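Local coordinates for 2-ON-2 hemoglobin (Agrobacterium tumefaciens, PDB 2XYK), which binds heme as a group II truncated hemoglobin and probably binds, and may carry, oxygen, at residues R23-L28 with A51-Y56; P65-V68 with H73-L76; Y56-G59 with G63-V66; E10-D15 with A108-I113. One frame throughout, in Å; residues are numbered along the deposited sequence.

Contact 1: residues R23-L28 with A51-Y56; sequences RRFYEL and AKFYDY. With HEM (protoporphyrin IX containing Fe), chain C.
Phe25 and Tyr26 of helix 14-31 pack on Phe53 of helix 47-60, the B and E helices of the 2-on-2 globin sandwich. The cluster lies on the distal side of the heme, where water 1 binds the iron. Its inner part is tight and almost wholly aromatic. Tyr26 points edge-on at Phe53, and Tyr26 OH lies 3.3 Å from Phe53 CB, near the plane of the tyrosine ring. Phe25 CD2 covers one face of the same tyrosine, over the ring centre. Phe25 also meets Phe53 directly, with CD2 3.8 Å from Phe53 CE2. These two rings are inclined by 54°, neither stacked nor edge-to-face. Phe53 CG is anti to the backbone N (chi1 -161°), which puts the ring between helix 14-31 and the porphyrin. Phe53 CE1 then comes within 3.6 Å of heme CHD. Tyr56 CB touches the heme methyl CMD at 3.3 Å. Trp93 and Phe97 of helix 87-104 extend the cluster. The outer side is looser and charged. There Arg24 NH1 makes a salt bridge with Glu27 OE1 on the same helix, from above the carboxylate plane but close to the guanidinium plane. At the propionate end, Lys52 follows the porphyrin edge with a bend at chi3. Its ammonium bridges both propionates: Lys52 NZ is 2.7 Å from heme O1A and 3.2 Å from heme O1D.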
# COMPACT_ATOMS: atom_id res chain seq x y z
N ARG A 23 -3.93 -0.50 8.09
CA ARG A 23 -3.62 -0.74 9.50
C ARG A 23 -2.81 -2.00 9.68
O ARG A 23 -1.82 -1.98 10.41
CB ARG A 23 -4.87 -0.81 10.39
CG ARG A 23 -4.62 -1.03 11.92
CD ARG A 23 -4.01 0.21 12.61
NE ARG A 23 -4.73 1.43 12.26
CZ ARG A 23 -5.67 2.02 13.00
NH1 ARG A 23 -6.03 1.53 14.19
NH2 ARG A 23 -6.24 3.13 12.55
N ARG A 24 -3.26 -3.09 9.06
CA ARG A 24 -2.57 -4.37 9.19
C ARG A 24 -1.17 -4.34 8.55
O ARG A 24 -0.26 -5.00 9.03
CB ARG A 24 -3.41 -5.51 8.58
CG ARG A 24 -2.81 -6.93 8.78
CD ARG A 24 -2.64 -7.25 10.30
NE ARG A 24 -2.15 -8.61 10.55
CZ ARG A 24 -1.47 -9.00 11.62
NH1 ARG A 24 -1.14 -8.13 12.57
NH2 ARG A 24 -1.08 -10.27 11.74
N PHE A 25 -1.03 -3.60 7.43
CA PHE A 25 0.27 -3.43 6.74
C PHE A 25 1.37 -2.83 7.64
O PHE A 25 2.45 -3.38 7.73
CB PHE A 25 0.09 -2.56 5.50
CG PHE A 25 1.37 -2.24 4.76
CD1 PHE A 25 2.10 -3.25 4.13
CD2 PHE A 25 1.83 -0.92 4.67
CE1 PHE A 25 3.29 -2.96 3.43
CE2 PHE A 25 3.02 -0.63 3.98
CZ PHE A 25 3.74 -1.65 3.35
N TYR A 26 1.07 -1.70 8.27
CA TYR A 26 2.04 -1.01 9.15
C TYR A 26 2.26 -1.80 10.45
O TYR A 26 3.37 -1.82 10.97
CB TYR A 26 1.65 0.46 9.39
CG TYR A 26 1.86 1.28 8.13
CD1 TYR A 26 3.13 1.61 7.71
CD2 TYR A 26 0.79 1.63 7.32
CE1 TYR A 26 3.34 2.29 6.53
CE2 TYR A 26 0.98 2.34 6.15
CZ TYR A 26 2.26 2.66 5.75
OH TYR A 26 2.46 3.34 4.59
N GLU A 27 1.22 -2.47 10.94
CA GLU A 27 1.35 -3.39 12.08
C GLU A 27 2.34 -4.52 11.80
O GLU A 27 3.30 -4.74 12.57
CB GLU A 27 -0.02 -3.98 12.41
CG GLU A 27 -0.10 -4.75 13.71
CD GLU A 27 -1.48 -5.44 13.88
OE1 GLU A 27 -2.26 -5.50 12.90
OE2 GLU A 27 -1.78 -5.92 15.01
N LEU A 28 2.14 -5.25 10.70
CA LEU A 28 3.11 -6.27 10.29
C LEU A 28 4.52 -5.68 10.11
O LEU A 28 5.51 -6.29 10.48
CB LEU A 28 2.65 -7.02 9.03
CG LEU A 28 1.42 -7.93 9.19
CD1 LEU A 28 0.94 -8.42 7.83
CD2 LEU A 28 1.66 -9.13 10.16
N ALA A 51 -1.75 7.32 7.45
CA ALA A 51 -2.74 8.27 6.92
C ALA A 51 -2.57 8.45 5.40
O ALA A 51 -3.54 8.39 4.65
CB ALA A 51 -2.63 9.64 7.64
N LYS A 52 -1.32 8.68 4.96
CA LYS A 52 -1.05 8.93 3.54
C LYS A 52 -1.32 7.70 2.65
O LYS A 52 -1.90 7.83 1.57
CB LYS A 52 0.37 9.45 3.35
CG LYS A 52 0.60 10.85 3.87
CD LYS A 52 1.97 11.35 3.53
CE LYS A 52 3.00 10.60 4.31
NZ LYS A 52 4.33 11.31 4.35
N PHE A 53 -0.91 6.52 3.11
CA PHE A 53 -1.09 5.29 2.33
C PHE A 53 -2.57 4.93 2.23
O PHE A 53 -3.04 4.55 1.17
CB PHE A 53 -0.27 4.12 2.90
CG PHE A 53 -0.04 2.98 1.93
CD1 PHE A 53 0.07 3.21 0.55
CD2 PHE A 53 0.07 1.68 2.39
CE1 PHE A 53 0.29 2.16 -0.35
CE2 PHE A 53 0.28 0.59 1.49
CZ PHE A 53 0.41 0.83 0.14
N TYR A 54 -3.29 5.10 3.33
CA TYR A 54 -4.72 4.88 3.34
C TYR A 54 -5.41 5.81 2.33
O TYR A 54 -6.25 5.34 1.55
CB TYR A 54 -5.24 5.08 4.79
CG TYR A 54 -6.69 5.42 4.91
CD1 TYR A 54 -7.69 4.43 4.82
CD2 TYR A 54 -7.07 6.74 5.16
CE1 TYR A 54 -9.05 4.78 4.94
CE2 TYR A 54 -8.39 7.09 5.28
CZ TYR A 54 -9.38 6.12 5.18
OH TYR A 54 -10.68 6.52 5.32
N ASP A 55 -5.05 7.11 2.32
CA ASP A 55 -5.60 8.06 1.34
C ASP A 55 -5.19 7.69 -0.09
O ASP A 55 -6.00 7.78 -1.01
CB ASP A 55 -5.11 9.50 1.60
CG ASP A 55 -5.79 10.17 2.79
OD1 ASP A 55 -6.78 9.62 3.36
OD2 ASP A 55 -5.28 11.25 3.20
N TYR A 56 -3.92 7.31 -0.26
CA TYR A 56 -3.42 6.90 -1.57
C TYR A 56 -4.21 5.68 -2.06
O TYR A 56 -4.62 5.64 -3.21
CB TYR A 56 -1.92 6.57 -1.58
CG TYR A 56 -1.47 6.06 -2.95
CD1 TYR A 56 -1.14 6.97 -3.95
CD2 TYR A 56 -1.47 4.70 -3.27
CE1 TYR A 56 -0.78 6.54 -5.23
CE2 TYR A 56 -1.10 4.24 -4.57
CZ TYR A 56 -0.75 5.19 -5.53
OH TYR A 56 -0.38 4.84 -6.80
CHA HEM C . 5.78 6.73 1.39
CHB HEM C . 8.83 2.86 1.56
CHC HEM C . 6.49 1.02 -2.31
CHD HEM C . 2.91 4.20 -1.65
C1A HEM C . 6.84 5.89 1.72
C2A HEM C . 7.91 6.18 2.65
C3A HEM C . 8.75 5.14 2.70
C4A HEM C . 8.24 4.11 1.80
CMA HEM C . 10.05 4.96 3.54
CAA HEM C . 8.00 7.52 3.43
CBA HEM C . 6.99 7.43 4.61
CGA HEM C . 6.45 8.78 5.09
O1A HEM C . 6.63 9.86 4.46
O2A HEM C . 5.80 8.78 6.17
C1B HEM C . 8.50 2.03 0.51
C2B HEM C . 9.17 0.80 0.08
C3B HEM C . 8.51 0.32 -0.99
C4B HEM C . 7.39 1.20 -1.27
CMB HEM C . 10.41 0.16 0.72
CAB HEM C . 8.80 -0.95 -1.84
CBB HEM C . 9.82 -0.97 -2.70
C1C HEM C . 5.30 1.68 -2.45
C2C HEM C . 4.25 1.33 -3.38
C3C HEM C . 3.24 2.20 -3.20
C4C HEM C . 3.64 3.13 -2.15
CMC HEM C . 4.38 0.14 -4.36
CAC HEM C . 1.90 2.23 -3.98
CBC HEM C . 1.12 1.12 -4.04
C1D HEM C . 3.35 5.24 -0.85
C2D HEM C . 2.66 6.50 -0.61
C3D HEM C . 3.56 7.28 0.33
C4D HEM C . 4.70 6.43 0.57
CMD HEM C . 1.29 6.94 -1.18
CAD HEM C . 3.31 8.70 0.91
CBD HEM C . 3.95 9.63 -0.12
CGD HEM C . 3.98 11.06 0.36
O1D HEM C . 4.89 11.44 1.16
O2D HEM C . 3.07 11.81 -0.05
NA HEM C . 7.07 4.62 1.22
NB HEM C . 7.41 2.22 -0.33
NC HEM C . 4.91 2.78 -1.73
ND HEM C . 4.53 5.25 -0.14
FE HEM C . 5.97 3.74 -0.27
O HOH W 1 4.91 2.79 1.04

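Contact 2: residues P65-V68 with H73-L76; sequences PVYV and HPML. With HEM (protoporphyrin IX containing Fe), chain C.
At the propionate edge of the heme pocket, Tyr67 and Val68 of helix 66-71 pack on Pro74, in the loop that leads into helix 76-80. The contact is apolar. Tyr67 CE1 lies 3.8 Å from Pro74 CA, and the tyrosine ring meets the proline obliquely, with its CE1 side also near Pro74 CG. Val68, which is exposed, meets the same proline obliquely. Its CG2 branch reaches Pro74 CD at 3.9 Å. Tyr67 CG is anti to the backbone N (chi1 177°), and the ring is carried from the helix toward the heme. Tyr67 OH donates to heme O2D at 2.6 Å, near the plane of the ring, though the place of the hydroxyl, and with it the length, is less sure. Further along the loop, Leu76 forks against the porphyrin. Leu76 CD1 is 3.8 Å from heme CAC, while Leu76 CD2 is 3.9 Å from heme CMD. The Leu76 carbonyl is hydrogen-bonded to His80 ND1, which would help to orient His80, the axial ligand of the iron. Tyr67 thus appears to have two roles: its ring carbon CE1 packs on Pro74, and its hydroxyl probably binds a propionate that Lys52 also holds. Such hydrogen bonds would stabilise the negative charge of the carboxylate.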
# COMPACT_ATOMS: atom_id res chain seq x y z
N PRO A 65 -10.80 10.46 -4.62
CA PRO A 65 -9.41 10.88 -4.87
C PRO A 65 -8.79 11.76 -3.76
O PRO A 65 -8.36 12.90 -4.02
CB PRO A 65 -9.54 11.67 -6.19
CG PRO A 65 -10.93 12.30 -6.05
CD PRO A 65 -11.73 11.12 -5.56
N VAL A 66 -8.77 11.22 -2.53
CA VAL A 66 -8.40 11.96 -1.32
C VAL A 66 -6.90 12.28 -1.22
O VAL A 66 -6.50 13.33 -0.68
CB VAL A 66 -8.85 11.20 -0.01
CG1 VAL A 66 -8.41 11.95 1.24
CG2 VAL A 66 -10.33 11.05 0.01
N TYR A 67 -6.06 11.38 -1.75
CA TYR A 67 -4.62 11.61 -1.70
C TYR A 67 -4.28 12.79 -2.62
O TYR A 67 -3.60 13.74 -2.23
CB TYR A 67 -3.85 10.35 -2.12
CG TYR A 67 -2.37 10.58 -2.15
CD1 TYR A 67 -1.76 11.16 -3.26
CD2 TYR A 67 -1.57 10.26 -1.05
CE1 TYR A 67 -0.41 11.41 -3.28
CE2 TYR A 67 -0.19 10.51 -1.07
CZ TYR A 67 0.36 11.09 -2.19
OH TYR A 67 1.71 11.35 -2.24
N VAL A 68 -4.78 12.75 -3.84
CA VAL A 68 -4.49 13.83 -4.77
C VAL A 68 -5.02 15.19 -4.27
O VAL A 68 -4.30 16.19 -4.28
CB VAL A 68 -4.82 13.45 -6.22
CG1 VAL A 68 -4.67 14.68 -7.15
CG2 VAL A 68 -3.86 12.34 -6.66
N HIS A 73 -0.09 15.63 -7.34
CA HIS A 73 0.39 14.47 -8.12
C HIS A 73 1.23 13.48 -7.32
O HIS A 73 2.19 13.90 -6.66
CB HIS A 73 1.14 14.97 -9.35
CG HIS A 73 0.23 15.36 -10.47
ND1 HIS A 73 -0.57 14.44 -11.13
CD2 HIS A 73 -0.06 16.58 -11.01
CE1 HIS A 73 -1.29 15.07 -12.05
NE2 HIS A 73 -1.00 16.37 -11.99
N PRO A 74 0.86 12.17 -7.33
CA PRO A 74 1.63 11.21 -6.52
C PRO A 74 3.14 11.26 -6.73
O PRO A 74 3.86 11.35 -5.74
CB PRO A 74 1.03 9.85 -6.90
CG PRO A 74 -0.42 10.20 -7.23
CD PRO A 74 -0.28 11.51 -7.99
N MET A 75 3.62 11.21 -7.98
CA MET A 75 5.05 11.24 -8.26
C MET A 75 5.83 10.26 -7.34
O MET A 75 6.87 10.65 -6.74
CB MET A 75 5.60 12.66 -8.11
CG MET A 75 4.97 13.74 -9.04
SD MET A 75 5.07 13.32 -10.79
CE MET A 75 6.84 13.11 -11.01
N LEU A 76 5.35 9.02 -7.22
CA LEU A 76 5.91 8.12 -6.19
C LEU A 76 7.40 7.82 -6.28
O LEU A 76 8.08 7.82 -5.26
CB LEU A 76 5.12 6.84 -6.05
CG LEU A 76 3.66 6.93 -5.62
CD1 LEU A 76 3.12 5.51 -5.47
CD2 LEU A 76 3.51 7.73 -4.34
CHA HEM C . 5.78 6.73 1.39
CHB HEM C . 8.83 2.86 1.56
CHC HEM C . 6.49 1.02 -2.31
CHD HEM C . 2.91 4.20 -1.65
C1A HEM C . 6.84 5.89 1.72
C2A HEM C . 7.91 6.18 2.65
C3A HEM C . 8.75 5.14 2.70
C4A HEM C . 8.24 4.11 1.80
CMA HEM C . 10.05 4.96 3.54
CAA HEM C . 8.00 7.52 3.43
CBA HEM C . 6.99 7.43 4.61
CGA HEM C . 6.45 8.78 5.09
O1A HEM C . 6.63 9.86 4.46
O2A HEM C . 5.80 8.78 6.17
C1B HEM C . 8.50 2.03 0.51
C2B HEM C . 9.17 0.80 0.08
C3B HEM C . 8.51 0.32 -0.99
C4B HEM C . 7.39 1.20 -1.27
CMB HEM C . 10.41 0.16 0.72
CAB HEM C . 8.80 -0.95 -1.84
CBB HEM C . 9.82 -0.97 -2.70
C1C HEM C . 5.30 1.68 -2.45
C2C HEM C . 4.25 1.33 -3.38
C3C HEM C . 3.24 2.20 -3.20
C4C HEM C . 3.64 3.13 -2.15
CMC HEM C . 4.38 0.14 -4.36
CAC HEM C . 1.90 2.23 -3.98
CBC HEM C . 1.12 1.12 -4.04
C1D HEM C . 3.35 5.24 -0.85
C2D HEM C . 2.66 6.50 -0.61
C3D HEM C . 3.56 7.28 0.33
C4D HEM C . 4.70 6.43 0.57
CMD HEM C . 1.29 6.94 -1.18
CAD HEM C . 3.31 8.70 0.91
CBD HEM C . 3.95 9.63 -0.12
CGD HEM C . 3.98 11.06 0.36
O1D HEM C . 4.89 11.44 1.16
O2D HEM C . 3.07 11.81 -0.05
NA HEM C . 7.07 4.62 1.22
NB HEM C . 7.41 2.22 -0.33
NC HEM C . 4.91 2.78 -1.73
ND HEM C . 4.53 5.25 -0.14
FE HEM C . 5.97 3.74 -0.27
O HOH W 1 4.91 2.79 1.04

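Contact 3: residues Y56-G59 with G63-V66. With HEM (protoporphyrin IX containing Fe), chain C.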
# COMPACT_ATOMS: atom_id res chain seq x y z
N TYR A 56 -3.92 7.31 -0.26
CA TYR A 56 -3.42 6.90 -1.57
C TYR A 56 -4.21 5.68 -2.06
O TYR A 56 -4.62 5.64 -3.21
CB TYR A 56 -1.92 6.57 -1.58
CG TYR A 56 -1.47 6.06 -2.95
CD1 TYR A 56 -1.14 6.97 -3.95
CD2 TYR A 56 -1.47 4.70 -3.27
CE1 TYR A 56 -0.78 6.54 -5.23
CE2 TYR A 56 -1.10 4.24 -4.57
CZ TYR A 56 -0.75 5.19 -5.53
OH TYR A 56 -0.38 4.84 -6.80
N LEU A 57 -4.40 4.69 -1.20
CA LEU A 57 -5.08 3.46 -1.64
C LEU A 57 -6.58 3.67 -1.90
O LEU A 57 -7.16 3.08 -2.81
CB LEU A 57 -4.84 2.33 -0.64
CG LEU A 57 -3.49 1.61 -0.72
CD1 LEU A 57 -3.43 0.58 0.42
CD2 LEU A 57 -3.26 0.92 -2.07
N THR A 58 -7.20 4.53 -1.09
CA THR A 58 -8.58 4.90 -1.26
C THR A 58 -8.81 5.39 -2.71
O THR A 58 -9.69 4.87 -3.39
CB THR A 58 -8.97 5.96 -0.18
OG1 THR A 58 -8.89 5.35 1.12
CG2 THR A 58 -10.38 6.49 -0.37
N GLY A 59 -8.03 6.38 -3.17
CA GLY A 59 -8.12 6.90 -4.55
C GLY A 59 -7.70 5.87 -5.61
O GLY A 59 -8.44 5.62 -6.57
N GLY A 63 -11.98 4.51 -5.14
CA GLY A 63 -12.68 5.37 -4.17
C GLY A 63 -12.46 6.86 -4.45
O GLY A 63 -11.87 7.24 -5.46
N PRO A 64 -12.93 7.72 -3.54
CA PRO A 64 -12.69 9.16 -3.64
C PRO A 64 -11.18 9.54 -3.71
O PRO A 64 -10.39 8.98 -2.96
CB PRO A 64 -13.33 9.74 -2.37
CG PRO A 64 -13.75 8.57 -1.51
CD PRO A 64 -13.76 7.34 -2.37
N PRO A 65 -10.80 10.46 -4.62
CA PRO A 65 -9.41 10.88 -4.87
C PRO A 65 -8.79 11.76 -3.76
O PRO A 65 -8.36 12.90 -4.02
CB PRO A 65 -9.54 11.67 -6.19
CG PRO A 65 -10.93 12.30 -6.05
CD PRO A 65 -11.73 11.12 -5.56
N VAL A 66 -8.77 11.22 -2.53
CA VAL A 66 -8.40 11.96 -1.32
C VAL A 66 -6.90 12.28 -1.22
O VAL A 66 -6.50 13.33 -0.68
CB VAL A 66 -8.85 11.20 -0.01
CG1 VAL A 66 -8.41 11.95 1.24
CG2 VAL A 66 -10.33 11.05 0.01
CHA HEM C . 5.78 6.73 1.39
CHB HEM C . 8.83 2.86 1.56
CHC HEM C . 6.49 1.02 -2.31
CHD HEM C . 2.91 4.20 -1.65
C1A HEM C . 6.84 5.89 1.72
C2A HEM C . 7.91 6.18 2.65
C3A HEM C . 8.75 5.14 2.70
C4A HEM C . 8.24 4.11 1.80
CMA HEM C . 10.05 4.96 3.54
CAA HEM C . 8.00 7.52 3.43
CBA HEM C . 6.99 7.43 4.61
CGA HEM C . 6.45 8.78 5.09
O1A HEM C . 6.63 9.86 4.46
O2A HEM C . 5.80 8.78 6.17
C1B HEM C . 8.50 2.03 0.51
C2B HEM C . 9.17 0.80 0.08
C3B HEM C . 8.51 0.32 -0.99
C4B HEM C . 7.39 1.20 -1.27
CMB HEM C . 10.41 0.16 0.72
CAB HEM C . 8.80 -0.95 -1.84
CBB HEM C . 9.82 -0.97 -2.70
C1C HEM C . 5.30 1.68 -2.45
C2C HEM C . 4.25 1.33 -3.38
C3C HEM C . 3.24 2.20 -3.20
C4C HEM C . 3.64 3.13 -2.15
CMC HEM C . 4.38 0.14 -4.36
CAC HEM C . 1.90 2.23 -3.98
CBC HEM C . 1.12 1.12 -4.04
C1D HEM C . 3.35 5.24 -0.85
C2D HEM C . 2.66 6.50 -0.61
C3D HEM C . 3.56 7.28 0.33
C4D HEM C . 4.70 6.43 0.57
CMD HEM C . 1.29 6.94 -1.18
CAD HEM C . 3.31 8.70 0.91
CBD HEM C . 3.95 9.63 -0.12
CGD HEM C . 3.98 11.06 0.36
O1D HEM C . 4.89 11.44 1.16
O2D HEM C . 3.07 11.81 -0.05
NA HEM C . 7.07 4.62 1.22
NB HEM C . 7.41 2.22 -0.33
NC HEM C . 4.91 2.78 -1.73
ND HEM C . 4.53 5.25 -0.14
FE HEM C . 5.97 3.74 -0.27
O HOH W 1 4.91 2.79 1.04
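The puckered ring of Pro64 and the flat peptide unit that follows it are turned toward Thr58 and Gly59. Thr58 CG2 lies above one face of the Pro64 ring, displaced toward its CD edge, and the CG2 to Pro64 CD distance is 4.0 Å. The same methyl reaches Pro64 O at 3.6 Å. Gly59 CA stands well out of the plane of the Pro64 carbonyl, 3.5 Å from its oxygen. Thr58 OG1 lies beside the backbone N (chi1 -64°) and bonds back to Tyr54 O in the preceding turn, and the anti branch CG2 faces the loop. Gly59 brings no side chain to the contact, and the two backbones come close: Gly59 CA is 4.2 Å from Pro65 CA. One polar link spans the segments. Gly63 N donates to Thr58 O at 2.9 Å, but the bond is bent to 122° and weak. Pro64 O has a second role, as it accepts Val66 N at 2.8 Å across Pro65. That bond closes an inverse gamma turn centred on Pro65, which is also the N-cap of helix 66-71. Tyr9 of helix 8-12 touches both Thr58 and Pro64. Gly63 is the second of two adjacent glycines in the corner after helix 47-60. A Gly-Gly pair after the E helix is typical of truncated hemoglobins.

Contact 4: residues E10-D15 with A108-I113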
# COMPACT_ATOMS: atom_id res chain seq x y z
N GLU A 10 -15.32 -0.59 -4.41
CA GLU A 10 -16.64 -1.18 -4.10
C GLU A 10 -16.51 -2.68 -3.86
O GLU A 10 -16.99 -3.22 -2.85
CB GLU A 10 -17.62 -0.90 -5.25
CG GLU A 10 -18.25 0.47 -5.19
CD GLU A 10 -19.04 0.82 -6.47
OE1 GLU A 10 -18.77 0.22 -7.53
OE2 GLU A 10 -19.90 1.71 -6.41
N ALA A 11 -15.84 -3.35 -4.79
CA ALA A 11 -15.70 -4.82 -4.79
C ALA A 11 -15.09 -5.43 -3.50
O ALA A 11 -15.48 -6.53 -3.08
CB ALA A 11 -14.91 -5.27 -6.05
N ILE A 12 -14.11 -4.75 -2.90
CA ILE A 12 -13.41 -5.29 -1.71
C ILE A 12 -14.05 -4.84 -0.40
O ILE A 12 -13.65 -5.32 0.65
CB ILE A 12 -11.91 -4.92 -1.69
CG1 ILE A 12 -11.70 -3.42 -1.39
CG2 ILE A 12 -11.19 -5.40 -2.98
CD1 ILE A 12 -10.22 -3.03 -1.10
N GLY A 13 -15.02 -3.93 -0.45
CA GLY A 13 -15.74 -3.51 0.74
C GLY A 13 -15.42 -2.09 1.16
O GLY A 13 -15.71 -1.69 2.29
N GLY A 14 -14.78 -1.33 0.27
CA GLY A 14 -14.64 0.12 0.46
C GLY A 14 -13.84 0.49 1.69
O GLY A 14 -12.87 -0.19 2.03
N ASP A 15 -14.28 1.54 2.37
CA ASP A 15 -13.50 2.21 3.42
C ASP A 15 -13.08 1.30 4.58
O ASP A 15 -11.90 1.26 4.95
CB ASP A 15 -14.27 3.43 3.93
CG ASP A 15 -13.42 4.31 4.86
OD1 ASP A 15 -12.27 4.70 4.49
OD2 ASP A 15 -13.92 4.62 5.96
N ALA A 108 -10.17 -13.90 -3.69
CA ALA A 108 -8.89 -14.18 -4.32
C ALA A 108 -8.69 -13.49 -5.66
O ALA A 108 -7.57 -13.06 -5.96
CB ALA A 108 -8.67 -15.70 -4.49
N LYS A 109 -9.74 -13.38 -6.46
CA LYS A 109 -9.62 -12.71 -7.77
C LYS A 109 -9.33 -11.21 -7.64
O LYS A 109 -8.57 -10.66 -8.42
CB LYS A 109 -10.85 -12.93 -8.67
CG LYS A 109 -10.67 -12.36 -10.08
CD LYS A 109 -9.96 -13.37 -11.02
CE LYS A 109 -9.59 -12.68 -12.35
NZ LYS A 109 -8.80 -13.57 -13.25
N LEU A 110 -9.94 -10.57 -6.65
CA LEU A 110 -9.66 -9.16 -6.35
C LEU A 110 -8.24 -8.98 -5.82
O LEU A 110 -7.58 -8.01 -6.18
CB LEU A 110 -10.71 -8.62 -5.37
CG LEU A 110 -12.18 -8.69 -5.87
CD1 LEU A 110 -13.12 -8.05 -4.84
CD2 LEU A 110 -12.38 -8.04 -7.26
N ARG A 111 -7.74 -9.91 -5.00
CA ARG A 111 -6.34 -9.84 -4.56
C ARG A 111 -5.35 -9.96 -5.73
O ARG A 111 -4.36 -9.24 -5.77
CB ARG A 111 -6.02 -10.90 -3.50
CG ARG A 111 -6.70 -10.64 -2.13
CD ARG A 111 -6.11 -11.51 -1.05
NE ARG A 111 -5.98 -12.93 -1.44
CZ ARG A 111 -6.93 -13.85 -1.24
NH1 ARG A 111 -8.09 -13.50 -0.70
NH2 ARG A 111 -6.74 -15.11 -1.60
N GLU A 112 -5.62 -10.87 -6.66
CA GLU A 112 -4.79 -11.01 -7.86
C GLU A 112 -4.82 -9.78 -8.76
O GLU A 112 -3.76 -9.33 -9.26
CB GLU A 112 -5.18 -12.26 -8.67
CG GLU A 112 -4.49 -12.33 -10.03
OE1 GLU A 112 -6.30 -13.66 -11.00
OE2 GLU A 112 -4.98 -13.38 -12.53
N ILE A 113 -6.02 -9.21 -8.96
CA ILE A 113 -6.12 -7.94 -9.70
C ILE A 113 -5.28 -6.81 -9.06
O ILE A 113 -4.62 -6.07 -9.75
CB ILE A 113 -7.59 -7.51 -9.91
CG1 ILE A 113 -8.24 -8.36 -11.02
CG2 ILE A 113 -7.66 -6.03 -10.31
CD1 ILE A 113 -9.75 -8.60 -10.84
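Leu110 of helix 108-125 points at the last turn of helix 8-12 and meets Ala11 and Ile12 with its branched end. Leu110 CD1 does most of the touching. It lies 3.5 Å from Ala11 CB, while Leu110 CD2 flanks the same methyl at 3.9 Å, so the alanine methyl is met by both tips of the fork. Leu110 CD1 also sits 3.3 Å from Ala11 O. Ile12 runs obliquely to the leucine and uses its short branch, with Ile12 CG2 3.8 Å from Leu110 CD1. The longer branch goes elsewhere. Ile12 CG1 is wedged between the backbone N and the carbonyl carbon (chi1 72°), which takes CD1 away from Leu110. No hydrogen bond joins the two segments, and the contact is a small apolar patch near the surface. Right after it, Gly13 ends helix 8-12 in a Schellman motif with a positive phi of 110°. Gly13 and Gly14 form the Gly-Gly corner between the A and B helices that is characteristic of truncated hemoglobins. Ile12 also touches Leu61 and Ile105, and Ile113 touches Leu8. Helix 8-12 is therefore laid on the start of helix 108-125, just before the chain turns into helix 14-31, where Asp15 bonds to Tyr54 of helix 47-60.

Overall arrangement
From the N terminus, contact 4 opens first. It closes the longest loop, from helix 8-12 to helix 108-125, and the other three contacts nest inside it. Contact 1 comes next and joins helix 14-31 to helix 47-60. Contact 3 starts on Tyr56, where contact 1 ends, and folds the end of helix 47-60 against the following loop. Contact 2 starts on Pro65 and Val66, shared with contact 3, and ties helix 66-71 to the loop before helix 76-80. Contacts 1, 3 and 2 thus follow one another along the chain, and all touch the heme. Contact 4 lies apart from it, linked to contact 1 through Asp15 and Tyr54.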